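Side-chain contact in putative gamma-glutamylcyclotransferase YkqA (Bacillus subtilis, PDB 2QIK), which is a putative gamma-glutamylcyclotransferase, probably acting on gamma-glutamyl compounds: residues W115-H118 / Q119-S122. Numbering follows the deposited sequence.
Sequences WKEH and QMIS
With CG of Trp115 trans to the backbone N (chi1 178°) and CG of Gln119 turned back beside its own N (chi1 -70°), the indole and the extended glutamine chain meet one helical turn apart. Gln119 lies over one face of the indole, offset toward its rim: CG stands 4.2 Å from the centroid of the five-membered ring in a CH-pi contact, and CD is 3.5 Å from Trp115 NE1. The amide is tilted 31° from the ring plane, and OE1 is too poorly angled for a hydrogen bond with NE1; NE2 is instead bonded to Glu15, on which Trp115 also packs. Further along the helix, Ser122 OG sits over one face of the His118 imidazole, while CB makes a CH-pi contact 4.2 Å from the ring centroid. The same OG donates to His118 O at 2.7 Å, from above the carbonyl plane, and Ser122 N reaches that oxygen from the opposite face at 2.8 Å, so two donors grip it. Replacing His118 by alanine removes the imidazole, and Ser122 CB and OG would probably be left without the ring face they pack over. The Glu117 carboxylate is held by Ser112 OG at OE2 and Tyr202 OH at OE1. Lys116 NZ bonds the carbonyl of Lys13 and forms a salt bridge with Asp228, and selenomethionine Met120 packs on Phe216 and Leu198. The Trp115-Gln119 and His118-Ser122 pairs are i to i+4 contacts of alpha-helix 115-122, whose Trp115 lies near Gly9 of the probable substrate-binding loop of the gamma-glutamylcyclotransferase fold.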
# COMPACT_ATOMS: atom_id res chain seq x y z
N TRP A 115 8.91 -2.83 6.26
CA TRP A 115 9.85 -1.91 6.85
C TRP A 115 9.32 -0.49 6.95
O TRP A 115 9.60 0.20 7.92
CB TRP A 115 11.15 -1.95 5.99
CG TRP A 115 12.23 -1.03 6.40
CD1 TRP A 115 12.83 -0.05 5.61
CD2 TRP A 115 13.00 -1.14 7.52
NE1 TRP A 115 13.83 0.54 6.26
CE2 TRP A 115 13.99 -0.09 7.45
CE3 TRP A 115 12.94 -1.89 8.67
CZ2 TRP A 115 14.93 0.17 8.43
CZ3 TRP A 115 14.00 -1.63 9.67
CH2 TRP A 115 14.90 -0.64 9.53
N LYS A 116 8.63 -0.03 5.93
CA LYS A 116 8.05 1.32 6.00
C LYS A 116 6.97 1.42 7.05
O LYS A 116 6.88 2.47 7.71
CB LYS A 116 7.53 1.72 4.62
CG LYS A 116 8.49 2.05 3.58
CD LYS A 116 7.96 2.76 2.40
CE LYS A 116 9.09 3.18 1.59
NZ LYS A 116 8.71 3.83 0.39
N GLU A 117 6.16 0.40 7.19
CA GLU A 117 5.16 0.41 8.25
C GLU A 117 5.86 0.42 9.59
O GLU A 117 5.49 1.20 10.48
CB GLU A 117 4.27 -0.82 8.08
CG GLU A 117 3.08 -0.90 9.05
CD GLU A 117 3.31 -1.48 10.38
OE1 GLU A 117 2.36 -1.39 11.21
OE2 GLU A 117 4.39 -2.07 10.58
N HIS A 118 6.96 -0.31 9.73
CA HIS A 118 7.70 -0.35 10.96
C HIS A 118 8.26 1.03 11.25
O HIS A 118 8.30 1.48 12.41
CB HIS A 118 8.80 -1.40 10.88
CG HIS A 118 9.85 -1.28 11.96
ND1 HIS A 118 11.14 -0.83 11.77
CD2 HIS A 118 9.76 -1.64 13.24
CE1 HIS A 118 11.78 -0.86 12.93
NE2 HIS A 118 10.97 -1.35 13.84
N GLN A 119 8.81 1.71 10.26
CA GLN A 119 9.39 3.07 10.47
C GLN A 119 8.32 4.04 10.93
O GLN A 119 8.53 4.83 11.80
CB GLN A 119 10.03 3.55 9.19
CG GLN A 119 11.34 2.77 8.82
CD GLN A 119 11.90 3.20 7.50
OE1 GLN A 119 13.11 3.55 7.43
NE2 GLN A 119 11.09 3.26 6.52
N MSE A 120 7.14 3.93 10.35
CA MSE A 120 6.05 4.81 10.69
C MSE A 120 5.62 4.66 12.14
O MSE A 120 5.44 5.63 12.89
CB MSE A 120 4.87 4.56 9.76
CG MSE A 120 3.57 5.33 10.09
SE MSE A 120 2.13 4.99 8.92
CE MSE A 120 1.84 3.20 9.46
N ILE A 121 5.43 3.40 12.58
CA ILE A 121 4.96 3.17 13.92
C ILE A 121 6.08 3.35 14.92
O ILE A 121 5.88 4.02 15.94
CB ILE A 121 4.25 1.84 14.05
CG1 ILE A 121 2.95 1.88 13.27
CG2 ILE A 121 3.97 1.51 15.50
CD1 ILE A 121 3.11 1.51 11.87
N SER A 122 7.27 2.79 14.69
CA SER A 122 8.32 2.83 15.69
C SER A 122 8.88 4.25 15.89
O SER A 122 9.43 4.54 16.96
CB SER A 122 9.41 1.85 15.35
OG SER A 122 10.12 2.27 14.24